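Side-chain contacts in Tll1590 protein (Thermosynechococcus elongatus, PDB 6LDQ), which belongs by its family to the GT-B clan of glycosyltransferases and carries a glycosyl transferase 4-like domain: residues W121-R124 and Q125-F129; K98-H101 and A102-Y106; K85-E88 and T89-K92; D153-R156 and L157-K161. One frame throughout, in Å; residues are numbered along the deposited sequence.

Four stretches of helix or helix end are described, all within the glycosyl transferase 4-like domain, and they meet in two pairs. Contacts 1 and 2 have centres 12 Å apart and touch where Phe127 CD2 lies 3.3 Å from His101 CE1, joining the ends of helices 113-126 and 90-104. Contacts 3 and 4, with centres 15 Å apart, meet through Phe87 CE1 and Thr155 CG2 at 3.8 Å. Trp118, on helix 113-126, touches residues of contacts 1, 3 and 4. Contacts 2 and 3 share helix 90-104, one at each end, 20 Å apart between centres. A bound thiocyanate ion, probably from the crystallisation liquor, lies about 4 Å from the side chain of Glu160 in contact 4.

Contact 1: residues W121-R124 and Q125-F129; sequences WQLR and QQFNF
Arg124 lays its aliphatic CD over the face of the Phe129 ring, 4.0 Å from the centroid and 12° off the normal, a CH-pi contact. The ring gets there because Phe129 CG sits between its backbone N and carbonyl carbon (chi1 56°), which folds the ring back against the last helical turn. Its CZ also touches Leu123 CB at 3.7 Å, while the Leu123 carbonyl carbon lies at the ring edge.

A second flat group is met from above. Gln125 NE2 stands over one face of the Trp121 indole, nearest CE2 at 3.0 Å and displaced toward the rim, with amide and ring planes 51° apart. The other end of that amide is held by water 1, which donates to Gln125 OE1 at 3.1 Å and accepts from Gln122 NE2.

In the backbone, Leu123 O takes two donors, Gln126 N and Phe127 N, each at 2.9 Å. Phe129 N, by contrast, is buried with no partner in the model. Leu123 also packs on Phe97 of helix 90-104, and Arg124 on Trp131. This is the C-terminal turn of the helix in the unit of strand 108-112, helix 113-126 and strand 130-134, in the Rossmann-like beta-alpha-beta architecture characteristic of GT-B domains.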
loop_
_atom_site.group_PDB
_atom_site.type_symbol
_atom_site.label_atom_id
_atom_site.label_comp_id
_atom_site.label_asym_id
_atom_site.label_seq_id
_atom_site.Cartn_x
_atom_site.Cartn_y
_atom_site.Cartn_z
ATOM N N TRP A 121 -8.543 0.545 -3.722
ATOM C CA TRP A 121 -9.785 1.115 -4.227
ATOM C C TRP A 121 -10.966 0.157 -4.055
ATOM O O TRP A 121 -12.056 0.572 -3.643
ATOM C CB TRP A 121 -9.590 1.480 -5.698
ATOM C CG TRP A 121 -10.794 1.979 -6.360
ATOM C CD1 TRP A 121 -11.607 2.991 -5.950
ATOM C CD2 TRP A 121 -11.334 1.494 -7.587
ATOM N NE1 TRP A 121 -12.628 3.171 -6.858
ATOM C CE2 TRP A 121 -12.482 2.260 -7.872
ATOM C CE3 TRP A 121 -10.958 0.482 -8.470
ATOM C CZ2 TRP A 121 -13.263 2.040 -9.000
ATOM C CZ3 TRP A 121 -11.735 0.264 -9.595
ATOM C CH2 TRP A 121 -12.871 1.044 -9.850
ATOM N N GLN A 122 -10.785 -1.120 -4.414
ATOM C CA GLN A 122 -11.858 -2.096 -4.230
ATOM C C GLN A 122 -12.207 -2.258 -2.749
ATOM O O GLN A 122 -13.389 -2.333 -2.372
ATOM C CB GLN A 122 -11.444 -3.443 -4.828
ATOM C CG GLN A 122 -11.550 -3.487 -6.341
ATOM C CD GLN A 122 -12.988 -3.530 -6.768
ATOM O OE1 GLN A 122 -13.778 -4.282 -6.198
ATOM N NE2 GLN A 122 -13.347 -2.721 -7.753
ATOM N N LEU A 123 -11.192 -2.305 -1.896
ATOM C CA LEU A 123 -11.462 -2.434 -0.464
ATOM C C LEU A 123 -12.202 -1.217 0.081
ATOM O O LEU A 123 -13.189 -1.363 0.819
ATOM C CB LEU A 123 -10.152 -2.678 0.283
ATOM C CG LEU A 123 -9.519 -4.047 -0.007
ATOM C CD1 LEU A 123 -8.051 -4.103 0.378
ATOM C CD2 LEU A 123 -10.293 -5.158 0.682
ATOM N N ARG A 124 -11.769 -0.005 -0.302
ATOM C CA ARG A 124 -12.396 1.205 0.218
ATOM C C ARG A 124 -13.858 1.306 -0.193
ATOM O O ARG A 124 -14.649 1.953 0.502
ATOM C CB ARG A 124 -11.618 2.451 -0.234
ATOM C CG ARG A 124 -11.982 3.758 0.484
ATOM C CD ARG A 124 -11.780 3.687 2.003
ATOM N NE ARG A 124 -12.320 4.865 2.696
ATOM C CZ ARG A 124 -13.617 5.078 2.927
ATOM N NH1 ARG A 124 -14.525 4.195 2.532
ATOM N NH2 ARG A 124 -14.014 6.178 3.541
ATOM N N GLN A 125 -14.246 0.675 -1.309
ATOM C CA GLN A 125 -15.655 0.708 -1.690
ATOM C C GLN A 125 -16.525 -0.112 -0.752
ATOM O O GLN A 125 -17.743 0.100 -0.710
ATOM C CB GLN A 125 -15.848 0.193 -3.114
ATOM C CG GLN A 125 -15.227 1.045 -4.188
ATOM C CD GLN A 125 -15.411 0.443 -5.571
ATOM O OE1 GLN A 125 -16.495 -0.017 -5.916
ATOM N NE2 GLN A 125 -14.341 0.426 -6.361
ATOM N N GLN A 126 -15.934 -1.053 -0.017
ATOM C CA GLN A 126 -16.680 -1.956 0.850
ATOM C C GLN A 126 -16.513 -1.635 2.325
ATOM O O GLN A 126 -17.443 -1.858 3.108
ATOM C CB GLN A 126 -16.241 -3.408 0.605
ATOM C CG GLN A 126 -16.975 -4.452 1.446
ATOM C CD GLN A 126 -16.663 -5.888 1.022
ATOM O OE1 GLN A 126 -15.914 -6.128 0.071
ATOM N NE2 GLN A 126 -17.238 -6.848 1.737
ATOM N N PHE A 127 -15.362 -1.099 2.712
ATOM C CA PHE A 127 -15.029 -0.889 4.110
ATOM C C PHE A 127 -14.628 0.558 4.352
ATOM O O PHE A 127 -14.334 1.315 3.418
ATOM C CB PHE A 127 -13.901 -1.825 4.535
ATOM C CG PHE A 127 -14.198 -3.271 4.288
ATOM C CD1 PHE A 127 -15.191 -3.916 5.012
ATOM C CD2 PHE A 127 -13.481 -3.989 3.345
ATOM C CE1 PHE A 127 -15.471 -5.252 4.795
ATOM C CE2 PHE A 127 -13.740 -5.320 3.130
ATOM C CZ PHE A 127 -14.743 -5.960 3.860
ATOM N N ASN A 128 -14.635 0.928 5.634
ATOM C CA ASN A 128 -14.226 2.246 6.114
ATOM C C ASN A 128 -12.872 2.109 6.796
ATOM O O ASN A 128 -12.785 1.605 7.918
ATOM C CB ASN A 128 -15.252 2.832 7.087
ATOM C CG ASN A 128 -16.549 3.224 6.404
ATOM O OD1 ASN A 128 -16.560 3.574 5.221
ATOM N ND2 ASN A 128 -17.654 3.151 7.140
ATOM N N PHE A 129 -11.824 2.564 6.121
ATOM C CA PHE A 129 -10.484 2.591 6.679
ATOM C C PHE A 129 -9.761 3.824 6.158
ATOM O O PHE A 129 -10.182 4.448 5.178
ATOM C CB PHE A 129 -9.700 1.306 6.344
ATOM C CG PHE A 129 -9.594 1.008 4.865
ATOM C CD1 PHE A 129 -10.571 0.273 4.221
ATOM C CD2 PHE A 129 -8.501 1.445 4.129
ATOM C CE1 PHE A 129 -10.482 -0.009 2.842
ATOM C CE2 PHE A 129 -8.394 1.156 2.764
ATOM C CZ PHE A 129 -9.394 0.421 2.121
HETATM O O HOH W 1 -16.420 -2.349 -7.966
#

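Contact 2: residues K98-H101 and A102-Y106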
loop_
_atom_site.group_PDB
_atom_site.type_symbol
_atom_site.label_atom_id
_atom_site.label_comp_id
_atom_site.label_asym_id
_atom_site.label_seq_id
_atom_site.Cartn_x
_atom_site.Cartn_y
_atom_site.Cartn_z
ATOM N N LYS A 98 -8.833 -10.319 1.886
ATOM C CA LYS A 98 -10.048 -10.163 2.677
ATOM C C LYS A 98 -10.163 -11.210 3.783
ATOM O O LYS A 98 -10.844 -10.951 4.781
ATOM C CB LYS A 98 -11.279 -10.200 1.775
ATOM C CG LYS A 98 -11.566 -8.860 1.094
ATOM C CD LYS A 98 -12.733 -8.949 0.123
ATOM C CE LYS A 98 -14.079 -8.856 0.831
ATOM N NZ LYS A 98 -14.586 -10.204 1.216
ATOM N N ALA A 99 -9.491 -12.362 3.654
ATOM C CA ALA A 99 -9.457 -13.312 4.766
ATOM C C ALA A 99 -8.670 -12.766 5.956
ATOM O O ALA A 99 -9.017 -13.060 7.107
ATOM C CB ALA A 99 -8.858 -14.650 4.327
ATOM N N TYR A 100 -7.606 -11.992 5.706
ATOM C CA TYR A 100 -6.871 -11.348 6.798
ATOM C C TYR A 100 -7.599 -10.121 7.325
ATOM O O TYR A 100 -7.670 -9.916 8.546
ATOM C CB TYR A 100 -5.458 -10.970 6.343
ATOM C CG TYR A 100 -4.503 -12.133 6.331
ATOM C CD1 TYR A 100 -4.412 -12.984 5.219
ATOM C CD2 TYR A 100 -3.692 -12.397 7.424
ATOM C CE1 TYR A 100 -3.546 -14.066 5.209
ATOM C CE2 TYR A 100 -2.823 -13.481 7.420
ATOM C CZ TYR A 100 -2.750 -14.306 6.315
ATOM O OH TYR A 100 -1.871 -15.364 6.341
ATOM N N HIS A 101 -8.113 -9.279 6.425
ATOM C CA HIS A 101 -8.876 -8.107 6.838
ATOM C C HIS A 101 -10.142 -8.494 7.596
ATOM O O HIS A 101 -10.637 -7.711 8.418
ATOM C CB HIS A 101 -9.230 -7.249 5.611
ATOM C CG HIS A 101 -10.145 -6.106 5.922
ATOM N ND1 HIS A 101 -11.505 -6.157 5.703
ATOM C CD2 HIS A 101 -9.895 -4.885 6.447
ATOM C CE1 HIS A 101 -12.053 -5.014 6.079
ATOM N NE2 HIS A 101 -11.098 -4.226 6.540
ATOM N N ALA A 102 -10.684 -9.685 7.334
ATOM C CA ALA A 102 -11.899 -10.110 8.024
ATOM C C ALA A 102 -11.664 -10.322 9.515
ATOM O O ALA A 102 -12.591 -10.140 10.303
ATOM C CB ALA A 102 -12.453 -11.391 7.411
ATOM N N LYS A 103 -10.447 -10.700 9.904
ATOM C CA LYS A 103 -10.067 -10.916 11.302
ATOM C C LYS A 103 -9.368 -9.706 11.914
ATOM O O LYS A 103 -9.701 -9.288 13.033
ATOM C CB LYS A 103 -9.152 -12.139 11.389
ATOM C CG LYS A 103 -8.983 -12.755 12.753
ATOM C CD LYS A 103 -7.939 -13.868 12.666
ATOM C CE LYS A 103 -7.707 -14.540 14.002
ATOM N NZ LYS A 103 -6.418 -15.280 14.029
ATOM N N TYR A 104 -8.389 -9.131 11.206
ATOM C CA TYR A 104 -7.574 -8.077 11.806
ATOM C C TYR A 104 -8.209 -6.703 11.714
ATOM O O TYR A 104 -7.847 -5.820 12.504
ATOM C CB TYR A 104 -6.181 -8.059 11.173
ATOM C CG TYR A 104 -5.405 -9.300 11.549
ATOM C CD1 TYR A 104 -4.683 -9.362 12.732
ATOM C CD2 TYR A 104 -5.447 -10.422 10.749
ATOM C CE1 TYR A 104 -4.000 -10.515 13.090
ATOM C CE2 TYR A 104 -4.773 -11.567 11.088
ATOM C CZ TYR A 104 -4.051 -11.615 12.261
ATOM O OH TYR A 104 -3.382 -12.772 12.571
ATOM N N GLY A 105 -9.146 -6.503 10.796
ATOM C CA GLY A 105 -9.889 -5.253 10.731
ATOM C C GLY A 105 -9.054 -4.001 10.585
ATOM O O GLY A 105 -9.440 -2.952 11.113
ATOM N N TYR A 106 -7.916 -4.078 9.889
ATOM C CA TYR A 106 -6.975 -2.969 9.691
ATOM C C TYR A 106 -7.628 -1.599 9.536
ATOM O O TYR A 106 -8.278 -1.332 8.509
ATOM C CB TYR A 106 -6.102 -3.245 8.462
ATOM C CG TYR A 106 -5.411 -4.591 8.487
ATOM C CD1 TYR A 106 -4.342 -4.833 9.337
ATOM C CD2 TYR A 106 -5.845 -5.626 7.676
ATOM C CE1 TYR A 106 -3.706 -6.071 9.370
ATOM C CE2 TYR A 106 -5.221 -6.869 7.693
ATOM C CZ TYR A 106 -4.153 -7.090 8.533
ATOM O OH TYR A 106 -3.546 -8.327 8.555
#
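Ala102 begins the run by donating its N to Lys98 O at 2.9 Å, a bent i to i-4 helical bond, and its CB rests against the same carbonyl oxygen. Lys103 N reaches Tyr100 O at 3.2 Å from well above the carbonyl plane.

Tyr104 N shares that acceptor on a much straighter path, 2.9 Å from Tyr100 O with an N-H...O angle of 173°. The Tyr104 ring turns its edge to the same oxygen, CD2 lying 3.2 Å from Tyr100 O in the ring plane. Tyr100 and Tyr104 run side by side, pointing the same way, and CD2 of Tyr100 touches CE2 of Tyr104 at 3.9 Å.

Gly105 is the first residue to leave helical angles, with phi 57°, yet its N still bonds to His101 O at 3.1 Å. Tyr106 then folds its ring back: CE2 lies 4.0 Å from His101 CA, and CB of Tyr104 sits over one face, toward the rim. The Tyr106 hydroxyl is hydrogen-bonded to Asp48 on strand 47-52, so the returning ring ties the helix to the sheet. A glycine with positive phi in the left-handed helical region, just after helix 90-104 and ahead of strand 108-112, is a common form of helix C-terminal capping.

Contact 3: residues K85-E88 and T89-K92; sequences KLFE and TLPK
Thr89 grips Leu86 O with two hydrogen bonds. Its hydroxyl OG1 donates at 2.7 Å to Leu86 O, in the carbonyl plane and on a lone pair, while its backbone N reaches the same Leu86 O at 2.8 Å from 40° above that plane. The two donors therefore approach along different directions. The hydroxyl is brought there by chi1 of 77°, which puts OG1 between the backbone N and carbonyl carbon of Thr89. The Leu86 methyl CD2 lies beside this hydroxyl, 3.8 Å from Thr89 OG1. A weaker bond follows, from Leu90 N to Phe87 O at 3.3 Å; its i to i-3 span is in keeping with the 3-10 geometry at residues 87-88.

Water 2 lies between Glu88 O and Lys92 N, accepting a weak bond from the latter. Its modelled 2.5 Å to Glu88 O is so short that the exact placement of the water is doubtful.

Apolar contact comes from Leu90, whose side chain crosses that of Phe87 at about a right angle, CD1 of Leu90 lying 3.9 Å from CD1 of Phe87. Both residues also pack on Trp118 of helix 113-126.

Proline at 91 has no N-H to offer Phe87 O, and its CD stands 4.0 Å from that oxygen instead. The chemistry therefore implies uneven bonding in this turn: Leu86 O is satisfied by both Thr89 donors, whereas Phe87 O receives only a weak bond from Leu90 N.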
loop_
_atom_site.group_PDB
_atom_site.type_symbol
_atom_site.label_atom_id
_atom_site.label_comp_id
_atom_site.label_asym_id
_atom_site.label_seq_id
_atom_site.Cartn_x
_atom_site.Cartn_y
_atom_site.Cartn_z
ATOM N N LYS A 85 1.808 -7.509 -16.294
ATOM C CA LYS A 85 0.884 -8.633 -16.425
ATOM C C LYS A 85 0.147 -8.930 -15.123
ATOM O O LYS A 85 -0.505 -9.975 -15.014
ATOM C CB LYS A 85 1.628 -9.892 -16.886
ATOM C CG LYS A 85 2.061 -9.875 -18.345
ATOM C CD LYS A 85 0.883 -10.124 -19.274
ATOM C CE LYS A 85 1.172 -9.607 -20.670
ATOM N NZ LYS A 85 1.638 -10.707 -21.552
ATOM N N LEU A 86 0.238 -8.049 -14.124
ATOM C CA LEU A 86 -0.332 -8.364 -12.821
ATOM C C LEU A 86 -1.799 -7.986 -12.698
ATOM O O LEU A 86 -2.506 -8.600 -11.890
ATOM C CB LEU A 86 0.472 -7.668 -11.705
ATOM C CG LEU A 86 1.691 -8.470 -11.243
ATOM C CD1 LEU A 86 2.396 -7.788 -10.073
ATOM C CD2 LEU A 86 1.277 -9.893 -10.860
ATOM N N PHE A 87 -2.279 -6.996 -13.471
ATOM C CA PHE A 87 -3.637 -6.484 -13.265
ATOM C C PHE A 87 -4.687 -7.596 -13.195
ATOM O O PHE A 87 -5.624 -7.528 -12.385
ATOM C CB PHE A 87 -4.010 -5.486 -14.366
ATOM C CG PHE A 87 -5.303 -4.786 -14.100
ATOM C CD1 PHE A 87 -5.379 -3.801 -13.135
ATOM C CD2 PHE A 87 -6.453 -5.146 -14.777
ATOM C CE1 PHE A 87 -6.583 -3.175 -12.869
ATOM C CE2 PHE A 87 -7.649 -4.525 -14.516
ATOM C CZ PHE A 87 -7.720 -3.545 -13.567
ATOM N N GLU A 88 -4.562 -8.630 -14.043
ATOM C CA GLU A 88 -5.612 -9.645 -14.081
ATOM C C GLU A 88 -5.601 -10.570 -12.864
ATOM O O GLU A 88 -6.524 -11.385 -12.735
ATOM C CB GLU A 88 -5.507 -10.482 -15.366
ATOM C CG GLU A 88 -4.449 -11.591 -15.353
ATOM C CD GLU A 88 -4.242 -12.222 -16.729
ATOM O OE1 GLU A 88 -5.070 -11.972 -17.628
ATOM O OE2 GLU A 88 -3.253 -12.967 -16.917
ATOM N N THR A 89 -4.589 -10.467 -11.986
ATOM C CA THR A 89 -4.464 -11.293 -10.790
ATOM C C THR A 89 -5.091 -10.659 -9.552
ATOM O O THR A 89 -5.258 -11.358 -8.538
ATOM C CB THR A 89 -2.983 -11.590 -10.477
ATOM O OG1 THR A 89 -2.367 -10.437 -9.879
ATOM C CG2 THR A 89 -2.227 -11.937 -11.745
ATOM N N LEU A 90 -5.476 -9.382 -9.631
ATOM C CA LEU A 90 -5.849 -8.514 -8.518
ATOM C C LEU A 90 -7.168 -8.907 -7.849
ATOM O O LEU A 90 -7.242 -8.851 -6.611
ATOM C CB LEU A 90 -5.881 -7.050 -8.983
ATOM C CG LEU A 90 -4.521 -6.536 -9.479
ATOM C CD1 LEU A 90 -4.464 -5.001 -9.559
ATOM C CD2 LEU A 90 -3.382 -7.062 -8.579
ATOM N N PRO A 91 -8.213 -9.317 -8.590
ATOM C CA PRO A 91 -9.407 -9.847 -7.908
ATOM C C PRO A 91 -9.107 -11.025 -6.993
ATOM O O PRO A 91 -9.772 -11.176 -5.958
ATOM C CB PRO A 91 -10.323 -10.268 -9.071
ATOM C CG PRO A 91 -9.955 -9.348 -10.176
ATOM C CD PRO A 91 -8.464 -9.125 -10.037
ATOM N N LYS A 92 -8.137 -11.867 -7.354
ATOM C CA LYS A 92 -7.745 -12.957 -6.476
ATOM C C LYS A 92 -6.961 -12.430 -5.281
ATOM O O LYS A 92 -7.126 -12.928 -4.158
ATOM C CB LYS A 92 -6.924 -13.996 -7.242
ATOM C CG LYS A 92 -7.648 -14.620 -8.444
ATOM C CD LYS A 92 -6.688 -15.375 -9.362
ATOM C CE LYS A 92 -7.329 -16.645 -9.903
ATOM N NZ LYS A 92 -6.491 -17.312 -10.954
HETATM O O HOH W 2 -7.362 -12.401 -10.579
#

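Contact 4: residues D153-R156 and L157-K161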
loop_
_atom_site.group_PDB
_atom_site.type_symbol
_atom_site.label_atom_id
_atom_site.label_comp_id
_atom_site.label_asym_id
_atom_site.label_seq_id
_atom_site.Cartn_x
_atom_site.Cartn_y
_atom_site.Cartn_z
ATOM N N ASP A 153 -2.023 1.390 -20.632
ATOM C CA ASP A 153 -1.989 2.797 -20.246
ATOM C C ASP A 153 -3.390 3.290 -19.925
ATOM O O ASP A 153 -3.585 4.074 -18.991
ATOM C CB ASP A 153 -1.363 3.655 -21.356
ATOM C CG ASP A 153 0.151 3.524 -21.423
ATOM O OD1 ASP A 153 0.778 3.159 -20.397
ATOM O OD2 ASP A 153 0.721 3.785 -22.509
ATOM N N GLU A 154 -4.381 2.831 -20.690
ATOM C CA GLU A 154 -5.761 3.236 -20.454
ATOM C C GLU A 154 -6.224 2.799 -19.076
ATOM O O GLU A 154 -6.809 3.590 -18.324
ATOM C CB GLU A 154 -6.666 2.649 -21.533
ATOM C CG GLU A 154 -8.148 2.607 -21.195
ATOM C CD GLU A 154 -8.982 2.182 -22.408
ATOM O OE1 GLU A 154 -10.166 1.814 -22.244
ATOM O OE2 GLU A 154 -8.439 2.224 -23.535
ATOM N N THR A 155 -5.950 1.541 -18.722
ATOM C CA THR A 155 -6.306 1.049 -17.396
ATOM C C THR A 155 -5.576 1.827 -16.314
ATOM O O THR A 155 -6.192 2.311 -15.357
ATOM C CB THR A 155 -5.991 -0.444 -17.292
ATOM O OG1 THR A 155 -6.983 -1.169 -18.017
ATOM C CG2 THR A 155 -5.998 -0.900 -15.830
ATOM N N ARG A 156 -4.255 1.955 -16.447
ATOM C CA ARG A 156 -3.476 2.604 -15.396
ATOM C C ARG A 156 -4.004 4.006 -15.106
ATOM O O ARG A 156 -4.234 4.371 -13.947
ATOM C CB ARG A 156 -2.000 2.631 -15.797
ATOM C CG ARG A 156 -1.054 3.210 -14.749
ATOM C CD ARG A 156 0.354 3.300 -15.294
ATOM N NE ARG A 156 0.467 4.394 -16.254
ATOM C CZ ARG A 156 0.816 4.259 -17.528
ATOM N NH1 ARG A 156 1.095 3.064 -18.025
ATOM N NH2 ARG A 156 0.885 5.336 -18.310
ATOM N N LEU A 157 -4.246 4.797 -16.157
ATOM C CA LEU A 157 -4.685 6.176 -15.976
ATOM C C LEU A 157 -6.040 6.256 -15.277
ATOM O O LEU A 157 -6.241 7.102 -14.396
ATOM C CB LEU A 157 -4.739 6.884 -17.338
ATOM C CG LEU A 157 -3.454 7.640 -17.686
ATOM C CD1 LEU A 157 -3.214 8.801 -16.705
ATOM C CD2 LEU A 157 -2.236 6.703 -17.732
ATOM N N MET A 158 -6.994 5.419 -15.681
ATOM C CA MET A 158 -8.310 5.439 -15.046
ATOM C C MET A 158 -8.204 5.025 -13.583
ATOM O O MET A 158 -8.850 5.613 -12.703
ATOM C CB MET A 158 -9.264 4.490 -15.772
ATOM C CG MET A 158 -9.754 4.994 -17.142
ATOM S SD MET A 158 -10.719 3.684 -17.936
ATOM C CE MET A 158 -12.327 4.068 -17.279
ATOM N N VAL A 159 -7.381 4.020 -13.306
ATOM C CA VAL A 159 -7.233 3.557 -11.925
ATOM C C VAL A 159 -6.505 4.603 -11.096
ATOM O O VAL A 159 -6.883 4.893 -9.954
ATOM C CB VAL A 159 -6.498 2.207 -11.880
ATOM C CG1 VAL A 159 -6.228 1.810 -10.407
ATOM C CG2 VAL A 159 -7.273 1.126 -12.603
ATOM N N GLU A 160 -5.449 5.193 -11.662
ATOM C CA GLU A 160 -4.704 6.215 -10.938
ATOM C C GLU A 160 -5.580 7.423 -10.616
ATOM O O GLU A 160 -5.448 8.033 -9.546
ATOM C CB GLU A 160 -3.460 6.603 -11.741
ATOM C CG GLU A 160 -2.501 5.419 -11.904
ATOM C CD GLU A 160 -1.107 5.793 -12.354
ATOM O OE1 GLU A 160 -0.159 5.101 -11.941
ATOM O OE2 GLU A 160 -0.956 6.744 -13.144
ATOM N N LYS A 161 -6.480 7.791 -11.526
ATOM C CA LYS A 161 -7.441 8.847 -11.217
ATOM C C LYS A 161 -8.354 8.429 -10.064
ATOM O O LYS A 161 -8.585 9.204 -9.121
ATOM C CB LYS A 161 -8.263 9.188 -12.461
ATOM C CG LYS A 161 -7.480 9.961 -13.530
ATOM C CD LYS A 161 -8.330 10.127 -14.773
ATOM C CE LYS A 161 -7.514 10.747 -15.892
ATOM N NZ LYS A 161 -8.397 11.136 -17.007
HETATM O O HOH W 3 0.976 7.133 -14.712
#
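Arg156 and Glu160, one turn apart, lie side by side and point the same way, but their charged ends do not meet directly. Arg156 NE and Glu160 OE2 are 4.1 Å apart, beyond a salt bridge, and the guanidinium and carboxylate planes are 69° apart. Water 3 lies in the gap, accepting from Arg156 NE at 3.2 Å; its bond to Glu160 OE2 is modelled at 2.5 Å, too short to be anything but doubtful. The closer touch is the Arg156 methylene CG against the carboxylate, 3.5 Å from Glu160 OE1.

At its far end the guanidinium has a direct partner. Arg156 NH1 forms a salt bridge with Asp153 OD1, modelled at 2.4 Å, so short that the exact separation is doubtful. The extended start of the Arg156 chain (chi1 -177°, CG opposite the backbone N) and its bend at chi3 turn the group back toward Asp153. The other terminal nitrogen, NH2, lies 3.5 Å from Leu157 CD2. Arg152 NH1 lies close to Arg156 NH1, a like charge that the carboxylate of Asp153 may offset.

The backbone acceptors are used in regular fashion. Leu157 N donates to Asp153 O at 3.0 Å, Met158 N to Glu154 O, and Val159 N to Thr155 O. Between the two segments, Thr155 CG2 and Val159 CG2 are 4.0 Å apart.

Trp114 of helix 113-126 touches Thr155, Arg156 and Glu160. Taken together, these neighbours imply that the positive charge of Arg156 is probably offset by Asp153 and, more remotely, by Glu160.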